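Long-range contacts in type II restriction enzyme NlaIV (Neisseria lactamica, PDB 6QM2), which cleaves double-stranded DNA at the sequence 5'-GGNNCC-3', cutting after the third nucleotide to leave blunt ends with 5'-phosphates: residues A[99-105]-A[171-177]; A[149-155]-A[185-191]; A[126-130]-A[140-144]. All coordinates share one frame; numbering follows the deposited sequence. Where two conformers were deposited one is given.

Contact 1: residues A[99-105]-A[171-177]; sequences SPGFDIA and KIRPGVW. With K (potassium ion), chain C.
Ile104 and Ala105 meet Ile172 through two backbone hydrogen bonds, Ile104 N to Ile172 O (3.1 Å) and Ala105 O to Ile172 N (2.8 Å), and the end-to-end directions of the two segments lie 135° apart. Beyond this pairing, Arg173 bridges back to the loop. Its CB points away from 99-105, but the chain is bent at chi2 (-73°) and chi3 (-54°), which returns the guanidinium to it. Arg173 NH1 then has two acceptors: Asp103 OD1 at 3.0 Å, close to the guanidinium plane but above the carboxylate plane, and Gly101 O at 3.1 Å, approached from above the carbonyl plane. Asp103 OD2 is 3.9 Å from Lys171 NZ, a long salt bridge that extends the network from Arg173 and Asp103 to Lys171. The pairing also sits beside a metal site of this PD-(D/E)XK-clan nuclease: Ile104 O lies 3.3 Å from the potassium ion, which Glu90 also binds, while Asp103 O accepts a hydrogen bond from Lys92; Glu90 and Lys92 are consistent with the E-x-K part of the clan motif. On the apolar side, Pro174 CG makes a CH-pi contact over one face of the Phe102 ring, 4.1 Å from the centroid. At the edge of that ring comes Trp177 CH2, and Trp177 CZ3 also packs on Pro100 CG (3.7 Å). Ile104 CG1 lies against Ile172 CG2, with Tyr125 touching Ile104 from strand 124-132.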
loop_
_atom_site.group_PDB
_atom_site.type_symbol
_atom_site.label_atom_id
_atom_site.label_comp_id
_atom_site.label_asym_id
_atom_site.label_seq_id
_atom_site.Cartn_x
_atom_site.Cartn_y
_atom_site.Cartn_z
ATOM N N SER A 99 -17.090 -7.424 5.368
ATOM C CA SER A 99 -17.114 -8.748 4.725
ATOM C C SER A 99 -15.743 -9.129 4.147
ATOM O O SER A 99 -14.914 -8.245 3.920
ATOM C CB SER A 99 -18.171 -8.788 3.614
ATOM O OG SER A 99 -19.475 -8.741 4.162
ATOM N N PRO A 100 -15.502 -10.441 3.904
ATOM C CA PRO A 100 -14.177 -10.886 3.436
ATOM C C PRO A 100 -13.731 -10.278 2.096
ATOM O O PRO A 100 -14.396 -10.465 1.074
ATOM C CB PRO A 100 -14.334 -12.410 3.325
ATOM C CG PRO A 100 -15.464 -12.747 4.229
ATOM C CD PRO A 100 -16.405 -11.592 4.111
ATOM N N GLY A 101 -12.610 -9.556 2.130
ATOM C CA GLY A 101 -12.087 -8.834 0.970
ATOM C C GLY A 101 -11.097 -9.599 0.107
ATOM O O GLY A 101 -10.700 -9.109 -0.955
ATOM N N PHE A 102 -10.686 -10.785 0.558
ATOM C CA PHE A 102 -9.727 -11.610 -0.192
ATOM C C PHE A 102 -10.388 -12.310 -1.375
ATOM O O PHE A 102 -11.609 -12.461 -1.420
ATOM C CB PHE A 102 -9.004 -12.629 0.714
ATOM C CG PHE A 102 -9.907 -13.663 1.353
ATOM C CD1 PHE A 102 -10.284 -14.815 0.659
ATOM C CD2 PHE A 102 -10.347 -13.505 2.666
ATOM C CE1 PHE A 102 -11.103 -15.764 1.254
ATOM C CE2 PHE A 102 -11.165 -14.455 3.264
ATOM C CZ PHE A 102 -11.542 -15.585 2.558
ATOM N N ASP A 103 -9.556 -12.725 -2.324
ATOM C CA ASP A 103 -9.987 -13.490 -3.488
ATOM C C ASP A 103 -9.535 -14.941 -3.336
ATOM O O ASP A 103 -8.533 -15.219 -2.680
ATOM C CB ASP A 103 -9.383 -12.891 -4.762
ATOM C CG ASP A 103 -9.779 -11.436 -4.970
ATOM O OD1 ASP A 103 -10.994 -11.136 -4.956
ATOM O OD2 ASP A 103 -8.869 -10.598 -5.156
ATOM N N ILE A 104 -10.273 -15.862 -3.946
ATOM C CA ILE A 104 -9.879 -17.266 -3.969
ATOM C C ILE A 104 -8.811 -17.431 -5.053
ATOM O O ILE A 104 -7.664 -17.766 -4.751
ATOM C CB ILE A 104 -11.083 -18.214 -4.214
ATOM C CG1 ILE A 104 -12.221 -17.944 -3.213
ATOM C CG2 ILE A 104 -10.646 -19.673 -4.146
ATOM C CD1 ILE A 104 -11.790 -17.860 -1.765
ATOM N N ALA A 105 -9.186 -17.158 -6.302
ATOM C CA ALA A 105 -8.281 -17.278 -7.450
ATOM C C ALA A 105 -8.970 -16.805 -8.725
ATOM O O ALA A 105 -10.198 -16.795 -8.796
ATOM C CB ALA A 105 -7.828 -18.721 -7.623
ATOM N N LYS A 171 -12.203 -13.024 -10.801
ATOM C CA LYS A 171 -11.821 -13.874 -9.675
ATOM C C LYS A 171 -13.005 -14.535 -8.992
ATOM O O LYS A 171 -14.090 -13.973 -8.924
ATOM C CB LYS A 171 -11.027 -13.060 -8.655
ATOM C CG LYS A 171 -9.771 -12.459 -9.262
ATOM C CD LYS A 171 -8.701 -12.172 -8.228
ATOM C CE LYS A 171 -7.353 -11.996 -8.898
ATOM N NZ LYS A 171 -6.281 -11.797 -7.888
ATOM N N ILE A 172 -12.779 -15.743 -8.493
ATOM C CA ILE A 172 -13.744 -16.414 -7.638
ATOM C C ILE A 172 -13.719 -15.652 -6.320
ATOM O O ILE A 172 -12.649 -15.315 -5.811
ATOM C CB ILE A 172 -13.400 -17.911 -7.434
ATOM C CG1 ILE A 172 -13.521 -18.668 -8.765
ATOM C CG2 ILE A 172 -14.307 -18.545 -6.378
ATOM C CD1 ILE A 172 -12.803 -20.000 -8.786
ATOM N N ARG A 173 -14.904 -15.362 -5.795
ATOM C CA ARG A 173 -15.059 -14.518 -4.620
ATOM C C ARG A 173 -15.683 -15.327 -3.488
ATOM O O ARG A 173 -16.595 -16.135 -3.722
ATOM C CB ARG A 173 -15.936 -13.305 -4.953
ATOM C CG ARG A 173 -15.242 -12.209 -5.763
ATOM C CD ARG A 173 -14.226 -11.405 -4.957
ATOM N NE ARG A 173 -14.799 -10.846 -3.730
ATOM C CZ ARG A 173 -14.141 -10.088 -2.850
ATOM N NH1 ARG A 173 -12.868 -9.745 -3.048
ATOM N NH2 ARG A 173 -14.775 -9.652 -1.763
ATOM N N PRO A 174 -15.200 -15.113 -2.252
ATOM C CA PRO A 174 -15.735 -15.848 -1.114
ATOM C C PRO A 174 -17.089 -15.322 -0.666
ATOM O O PRO A 174 -17.404 -14.159 -0.896
ATOM C CB PRO A 174 -14.689 -15.606 -0.023
ATOM C CG PRO A 174 -14.133 -14.266 -0.345
ATOM C CD PRO A 174 -14.141 -14.170 -1.845
ATOM N N GLY A 175 -17.873 -16.188 -0.033
ATOM C CA GLY A 175 -19.111 -15.796 0.630
ATOM C C GLY A 175 -18.866 -15.459 2.091
ATOM O O GLY A 175 -17.723 -15.420 2.550
ATOM N N VAL A 176 -19.955 -15.201 2.812
ATOM C CA VAL A 176 -19.916 -14.933 4.250
ATOM C C VAL A 176 -20.381 -16.197 4.976
ATOM O O VAL A 176 -21.554 -16.355 5.327
ATOM C CB VAL A 176 -20.771 -13.705 4.628
ATOM C CG1 VAL A 176 -20.636 -13.405 6.114
ATOM C CG2 VAL A 176 -20.348 -12.494 3.803
ATOM N N TRP A 177 -19.425 -17.099 5.165
ATOM C CA TRP A 177 -19.644 -18.415 5.776
ATOM C C TRP A 177 -19.963 -18.340 7.277
ATOM O O TRP A 177 -20.718 -19.164 7.796
ATOM C CB TRP A 177 -18.413 -19.317 5.535
ATOM C CG TRP A 177 -17.175 -18.880 6.282
ATOM C CD1 TRP A 177 -16.810 -19.259 7.541
ATOM C CD2 TRP A 177 -16.160 -17.966 5.829
ATOM N NE1 TRP A 177 -15.637 -18.646 7.898
ATOM C CE2 TRP A 177 -15.214 -17.846 6.869
ATOM C CE3 TRP A 177 -15.957 -17.243 4.644
ATOM C CZ2 TRP A 177 -14.077 -17.030 6.763
ATOM C CZ3 TRP A 177 -14.828 -16.428 4.539
ATOM C CH2 TRP A 177 -13.903 -16.332 5.594
HETATM K K K C . -4.578 -16.882 -4.207
HETATM O O HOH W 1 -6.011 -14.758 -5.996
#

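Contact 2: residues A[149-155]-A[185-191]; sequences WQITRSM and MPMFECL
Phe188 N donates to Thr152 O over 3.1 Å, with an N-H...O angle of 154° and the donor in the plane of the Thr152 carbonyl. Water 2 makes a second polar link, accepting from Ser154 N and donating to Pro186 O (2.8 Å). Within 149-155, Arg153 NH1 reaches round to Ser154 O (3.0 Å), with the acceptor in the guanidinium plane; this bond holds the end of a side chain whose CB packs on Met187 CE.

Contacts to aromatic faces centre on Trp149. With CG between its backbone N and carbonyl carbon (chi1 49°), the indole is laid against the backbone of 190-191. Cys190 CA sits over the six-membered ring, 4.0 Å from its centroid, and Leu191 CB over the five-membered ring at 4.1 Å; Gln150 CG covers the other face.

Apolar packing pairs Trp149 CB with Phe188 CB (4.3 Å). At the edge of the Phe188 ring, in its plane, lies Thr152 OG1, a hydroxyl that bonds to Val148 O. Tyr243 and Trp236 also touch this ring. Two irregular segments are thereby joined at a helix start: Cys190 is the N-cap of helix 191-204, its side chain capping a backbone N of the first turn.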
loop_
_atom_site.group_PDB
_atom_site.type_symbol
_atom_site.label_atom_id
_atom_site.label_comp_id
_atom_site.label_asym_id
_atom_site.label_seq_id
_atom_site.Cartn_x
_atom_site.Cartn_y
_atom_site.Cartn_z
ATOM N N TRP A 149 -14.592 -25.002 -0.719
ATOM C CA TRP A 149 -16.043 -25.187 -0.878
ATOM C C TRP A 149 -16.850 -24.667 0.322
ATOM O O TRP A 149 -18.015 -24.308 0.169
ATOM C CB TRP A 149 -16.413 -26.655 -1.218
ATOM C CG TRP A 149 -15.798 -27.744 -0.354
ATOM C CD1 TRP A 149 -14.598 -28.382 -0.562
ATOM C CD2 TRP A 149 -16.364 -28.338 0.817
ATOM N NE1 TRP A 149 -14.375 -29.312 0.421
ATOM C CE2 TRP A 149 -15.443 -29.310 1.280
ATOM C CE3 TRP A 149 -17.555 -28.136 1.532
ATOM C CZ2 TRP A 149 -15.679 -30.084 2.425
ATOM C CZ3 TRP A 149 -17.790 -28.906 2.677
ATOM C CH2 TRP A 149 -16.855 -29.870 3.108
ATOM N N GLN A 150 -16.229 -24.615 1.501
ATOM C CA GLN A 150 -16.875 -24.078 2.710
ATOM C C GLN A 150 -16.937 -22.543 2.769
ATOM O O GLN A 150 -17.716 -21.991 3.545
ATOM C CB GLN A 150 -16.174 -24.599 3.973
ATOM C CG GLN A 150 -16.314 -26.097 4.192
ATOM C CD GLN A 150 -15.617 -26.561 5.455
ATOM O OE1 GLN A 150 -14.417 -26.348 5.631
ATOM N NE2 GLN A 150 -16.368 -27.199 6.342
ATOM N N ILE A 151 -16.122 -21.861 1.965
ATOM C CA ILE A 151 -16.068 -20.395 1.977
ATOM C C ILE A 151 -16.534 -19.755 0.665
ATOM O O ILE A 151 -16.292 -18.570 0.449
ATOM C CB ILE A 151 -14.654 -19.886 2.368
ATOM C CG1 ILE A 151 -13.614 -20.177 1.273
ATOM C CG2 ILE A 151 -14.224 -20.513 3.687
ATOM C CD1 ILE A 151 -12.225 -19.680 1.610
ATOM N N THR A 152 -17.193 -20.523 -0.203
ATOM C CA THR A 152 -17.763 -19.990 -1.443
ATOM C C THR A 152 -19.212 -20.417 -1.585
ATOM O O THR A 152 -19.673 -21.340 -0.912
ATOM C CB THR A 152 -16.992 -20.447 -2.699
ATOM O OG1 THR A 152 -16.791 -21.863 -2.652
ATOM C CG2 THR A 152 -15.652 -19.745 -2.793
ATOM N N ARG A 153 -19.912 -19.726 -2.478
ATOM C CA ARG A 153 -21.332 -19.937 -2.714
ATOM C C ARG A 153 -21.661 -19.653 -4.175
ATOM O O ARG A 153 -20.769 -19.360 -4.977
ATOM C CB ARG A 153 -22.145 -19.022 -1.791
ATOM C CG ARG A 153 -21.828 -17.532 -1.911
ATOM C CD ARG A 153 -22.994 -16.680 -1.425
ATOM N NE ARG A 153 -22.621 -15.283 -1.193
ATOM C CZ ARG A 153 -22.478 -14.345 -2.134
ATOM N NH1 ARG A 153 -22.663 -14.614 -3.428
ATOM N NH2 ARG A 153 -22.133 -13.111 -1.770
ATOM N N SER A 154 -22.942 -19.750 -4.516
ATOM C CA SER A 154 -23.432 -19.276 -5.804
ATOM C C SER A 154 -23.711 -17.775 -5.725
ATOM O O SER A 154 -23.530 -17.156 -4.675
ATOM C CB SER A 154 -24.696 -20.035 -6.201
ATOM O OG SER A 154 -24.977 -19.848 -7.574
ATOM N N MET A 155 -24.130 -17.197 -6.849
ATOM C CA MET A 155 -24.557 -15.793 -6.914
ATOM C C MET A 155 -25.741 -15.651 -7.872
ATOM O O MET A 155 -26.203 -16.632 -8.458
ATOM C CB MET A 155 -23.399 -14.894 -7.375
ATOM C CG MET A 155 -23.090 -14.983 -8.870
ATOM S SD MET A 155 -21.722 -13.973 -9.456
ATOM C CE MET A 155 -22.018 -12.416 -8.627
ATOM N N MET A 185 -28.822 -17.734 -0.035
ATOM C CA MET A 185 -27.576 -18.225 -0.623
ATOM C C MET A 185 -26.605 -18.692 0.457
ATOM O O MET A 185 -25.860 -17.872 0.998
ATOM C CB MET A 185 -26.901 -17.101 -1.404
ATOM C CG MET A 185 -27.660 -16.648 -2.636
ATOM S SD MET A 185 -26.807 -15.300 -3.467
ATOM C CE MET A 185 -27.632 -15.324 -5.052
ATOM N N PRO A 186 -26.606 -20.003 0.779
ATOM C CA PRO A 186 -25.617 -20.554 1.707
ATOM C C PRO A 186 -24.345 -21.002 0.987
ATOM O O PRO A 186 -24.293 -21.013 -0.248
ATOM C CB PRO A 186 -26.341 -21.767 2.290
ATOM C CG PRO A 186 -27.144 -22.267 1.149
ATOM C CD PRO A 186 -27.599 -21.037 0.411
ATOM N N MET A 187 -23.343 -21.393 1.770
ATOM C CA MET A 187 -22.085 -21.903 1.231
ATOM C C MET A 187 -22.314 -23.319 0.715
ATOM O O MET A 187 -23.290 -23.969 1.101
ATOM C CB MET A 187 -20.990 -21.921 2.303
ATOM C CG MET A 187 -20.725 -20.592 3.001
ATOM S SD MET A 187 -20.253 -19.238 1.905
ATOM C CE MET A 187 -21.792 -18.328 1.799
ATOM N N PHE A 188 -21.416 -23.796 -0.146
ATOM C CA PHE A 188 -21.535 -25.142 -0.714
ATOM C C PHE A 188 -21.425 -26.206 0.384
ATOM O O PHE A 188 -20.547 -26.131 1.249
ATOM C CB PHE A 188 -20.489 -25.400 -1.802
ATOM C CG PHE A 188 -20.650 -24.539 -3.024
ATOM C CD1 PHE A 188 -21.654 -24.801 -3.948
ATOM C CD2 PHE A 188 -19.777 -23.480 -3.267
ATOM C CE1 PHE A 188 -21.799 -24.014 -5.086
ATOM C CE2 PHE A 188 -19.912 -22.694 -4.404
ATOM C CZ PHE A 188 -20.927 -22.960 -5.315
ATOM N N GLU A 189 -22.326 -27.184 0.339
ATOM C CA GLU A 189 -22.423 -28.224 1.371
ATOM C C GLU A 189 -21.283 -29.243 1.302
ATOM O O GLU A 189 -20.867 -29.785 2.330
ATOM C CB GLU A 189 -23.773 -28.942 1.270
ATOM C CG GLU A 189 -24.956 -28.052 1.635
ATOM C CD GLU A 189 -26.305 -28.587 1.177
ATOM O OE1 GLU A 189 -26.385 -29.707 0.620
ATOM O OE2 GLU A 189 -27.302 -27.865 1.380
ATOM N N CYS A 190 -20.787 -29.496 0.093
ATOM C CA CYS A 190 -19.711 -30.452 -0.128
ATOM C C CYS A 190 -18.859 -30.080 -1.340
ATOM O O CYS A 190 -19.230 -29.213 -2.140
ATOM C CB CYS A 190 -20.308 -31.834 -0.351
ATOM S SG CYS A 190 -21.352 -31.911 -1.823
ATOM N N LEU A 191 -17.725 -30.765 -1.465
ATOM C CA LEU A 191 -16.813 -30.603 -2.597
ATOM C C LEU A 191 -17.494 -30.817 -3.952
ATOM O O LEU A 191 -17.266 -30.051 -4.881
ATOM C CB LEU A 191 -15.631 -31.570 -2.458
ATOM C CG LEU A 191 -14.640 -31.675 -3.619
ATOM C CD1 LEU A 191 -14.038 -30.319 -3.930
ATOM C CD2 LEU A 191 -13.551 -32.679 -3.286
HETATM O O HOH W 2 -25.230 -20.176 -2.699
#

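Contact 3: residues A[126-130]-A[140-144]; sequences LIFGY and IKDLW
Phe128 and Leu143 face each other as a non-hydrogen-bonded pair in the antiparallel hairpin of strands 124-132 and 138-147, whose local axes approach to 4.7 Å with N-to-C directions 155° apart. With Leu143 CG anti to the backbone N (chi1 -168°), the side chain runs alongside Phe128, pointing the same way, and its CD1 lies over one face of the phenyl ring, 3.5 Å from the centroid and 17° off the normal: a CH-pi contact. At the edge of the same ring lies Ile140 CG2, while Leu126 CD1 extends the apolar patch to Leu143 CD1 (4.1 Å).

On the other face of the sheet, Ile127 CG2 packs against Trp144 CE3 at 4.0 Å, and the indole continues along the strand until CZ3 comes near Gly129.

The backbone holds these groups in register. Ile127 N donates to Trp144 O (2.9 Å) and Trp144 N to Ile127 O (3.0 Å). Gly129 and Asp142 form the next hydrogen-bonded pair, but Gly129 O also receives a weak bond from Lys141 N. Lys141 and Asp142 together opposite Gly129 make a classic beta bulge, which shifts the pairing by one residue so that Tyr130 meets Ile140.

Further out, Phe13 and Leu17 of helix 9-18 touch Leu143, and Ile50 of helix 44-60 touches Phe128. Strand 88-95 bonds to the far edge of 124-132, and Leu33 of the second subunit packs on Ile140. Trp177 meets Trp144 edge-to-face. The Asp142 CB sits 3.3 Å above the indole plane of Trp144, and its carboxylate OD2 forms a salt bridge with Arg96 NE.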
loop_
_atom_site.group_PDB
_atom_site.type_symbol
_atom_site.label_atom_id
_atom_site.label_comp_id
_atom_site.label_asym_id
_atom_site.label_seq_id
_atom_site.Cartn_x
_atom_site.Cartn_y
_atom_site.Cartn_z
ATOM N N LEU A 126 -6.369 -21.294 6.197
ATOM C CA LEU A 126 -6.256 -20.718 7.536
ATOM C C LEU A 126 -6.594 -19.239 7.413
ATOM O O LEU A 126 -5.805 -18.467 6.863
ATOM C CB LEU A 126 -4.845 -20.912 8.102
ATOM C CG LEU A 126 -4.582 -20.416 9.532
ATOM C CD1 LEU A 126 -5.393 -21.208 10.546
ATOM C CD2 LEU A 126 -3.096 -20.494 9.853
ATOM N N ILE A 127 -7.762 -18.851 7.923
ATOM C CA ILE A 127 -8.301 -17.503 7.716
ATOM C C ILE A 127 -8.283 -16.684 9.012
ATOM O O ILE A 127 -8.954 -17.041 9.975
ATOM C CB ILE A 127 -9.740 -17.550 7.157
ATOM C CG1 ILE A 127 -9.822 -18.494 5.947
ATOM C CG2 ILE A 127 -10.197 -16.151 6.758
ATOM C CD1 ILE A 127 -11.229 -18.745 5.445
ATOM N N PHE A 128 -7.536 -15.579 9.009
ATOM C CA PHE A 128 -7.478 -14.647 10.144
ATOM C C PHE A 128 -8.477 -13.499 9.966
ATOM O O PHE A 128 -8.317 -12.674 9.063
ATOM C CB PHE A 128 -6.077 -14.040 10.276
ATOM C CG PHE A 128 -5.007 -15.030 10.635
ATOM C CD1 PHE A 128 -4.441 -15.847 9.663
ATOM C CD2 PHE A 128 -4.536 -15.119 11.940
ATOM C CE1 PHE A 128 -3.443 -16.752 9.991
ATOM C CE2 PHE A 128 -3.539 -16.021 12.274
ATOM C CZ PHE A 128 -2.990 -16.837 11.298
ATOM N N GLY A 129 -9.495 -13.448 10.822
ATOM C CA GLY A 129 -10.383 -12.285 10.913
ATOM C C GLY A 129 -9.798 -11.272 11.883
ATOM O O GLY A 129 -10.021 -11.374 13.089
ATOM N N TYR A 130 -9.048 -10.300 11.360
ATOM C CA TYR A 130 -8.309 -9.341 12.197
ATOM C C TYR A 130 -9.065 -8.032 12.435
ATOM O O TYR A 130 -10.079 -7.758 11.791
ATOM C CB TYR A 130 -6.918 -9.057 11.610
ATOM C CG TYR A 130 -6.887 -8.225 10.341
ATOM C CD1 TYR A 130 -6.893 -6.832 10.396
ATOM C CD2 TYR A 130 -6.815 -8.829 9.088
ATOM C CE1 TYR A 130 -6.854 -6.066 9.239
ATOM C CE2 TYR A 130 -6.771 -8.072 7.926
ATOM C CZ TYR A 130 -6.792 -6.691 8.007
ATOM O OH TYR A 130 -6.747 -5.933 6.861
ATOM N N ILE A 140 -6.590 -10.586 16.647
ATOM C CA ILE A 140 -7.238 -11.608 15.825
ATOM C C ILE A 140 -8.571 -11.953 16.481
ATOM O O ILE A 140 -8.620 -12.749 17.417
ATOM C CB ILE A 140 -6.359 -12.877 15.688
ATOM C CG1 ILE A 140 -4.921 -12.519 15.258
ATOM C CG2 ILE A 140 -7.003 -13.876 14.732
ATOM C CD1 ILE A 140 -4.807 -11.642 14.026
ATOM N N LYS A 141 -9.644 -11.337 15.994
ATOM C CA LYS A 141 -10.991 -11.552 16.547
ATOM C C LYS A 141 -11.527 -12.961 16.286
ATOM O O LYS A 141 -12.181 -13.541 17.151
ATOM C CB LYS A 141 -11.982 -10.507 16.012
ATOM C CG LYS A 141 -11.792 -9.112 16.605
ATOM C CD LYS A 141 -12.936 -8.170 16.244
ATOM C CE LYS A 141 -14.173 -8.399 17.108
ATOM N NZ LYS A 141 -15.424 -7.945 16.438
ATOM N N ASP A 142 -11.258 -13.494 15.095
ATOM C CA ASP A 142 -11.651 -14.856 14.723
ATOM C C ASP A 142 -10.522 -15.574 13.981
ATOM O O ASP A 142 -9.662 -14.939 13.365
ATOM C CB ASP A 142 -12.892 -14.822 13.825
ATOM C CG ASP A 142 -14.165 -14.491 14.584
ATOM O OD1 ASP A 142 -14.484 -15.209 15.553
ATOM O OD2 ASP A 142 -14.862 -13.529 14.193
ATOM N N LEU A 143 -10.534 -16.904 14.062
ATOM C CA LEU A 143 -9.645 -17.757 13.270
ATOM C C LEU A 143 -10.436 -18.956 12.762
ATOM O O LEU A 143 -11.225 -19.543 13.507
ATOM C CB LEU A 143 -8.444 -18.223 14.099
ATOM C CG LEU A 143 -7.294 -18.873 13.315
ATOM C CD1 LEU A 143 -6.525 -17.841 12.502
ATOM C CD2 LEU A 143 -6.337 -19.612 14.238
ATOM N N TRP A 144 -10.230 -19.305 11.492
ATOM C CA TRP A 144 -10.908 -20.439 10.863
ATOM C C TRP A 144 -9.928 -21.324 10.103
ATOM O O TRP A 144 -8.901 -20.847 9.612
ATOM C CB TRP A 144 -11.958 -19.957 9.862
ATOM C CG TRP A 144 -13.112 -19.193 10.429
ATOM C CD1 TRP A 144 -14.254 -19.711 10.967
ATOM C CD2 TRP A 144 -13.261 -17.769 10.462
ATOM N NE1 TRP A 144 -15.101 -18.697 11.347
ATOM C CE2 TRP A 144 -14.516 -17.495 11.051
ATOM C CE3 TRP A 144 -12.452 -16.696 10.060
ATOM C CZ2 TRP A 144 -14.983 -16.191 11.247
ATOM C CZ3 TRP A 144 -12.918 -15.398 10.254
ATOM C CH2 TRP A 144 -14.173 -15.158 10.841
#

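How the contacts relate
Contact 3 is the buried one, a regular hairpin in the central mixed sheet; contacts 1 and 2 are partly buried and join mostly irregular segments beside it. Their chemistry follows: ladder bonds with aliphatic side chains packed on aromatic rings in contact 3, a salt-bridge network and a potassium ligand beside a proline-aromatic cluster in contact 1, a water bridge and an indole on backbone in contact 2. Contacts 1 and 2 alternate along the chain and meet directly, with Gly175 N 2.9 Å from Ile151 O, a probable hydrogen bond. Ile127 is where all three converge: its CG2 touches Phe102 CE2, and its CD1 lies 3.6 Å from Trp177 CZ2 and 3.9 Å from Ile151 CG2.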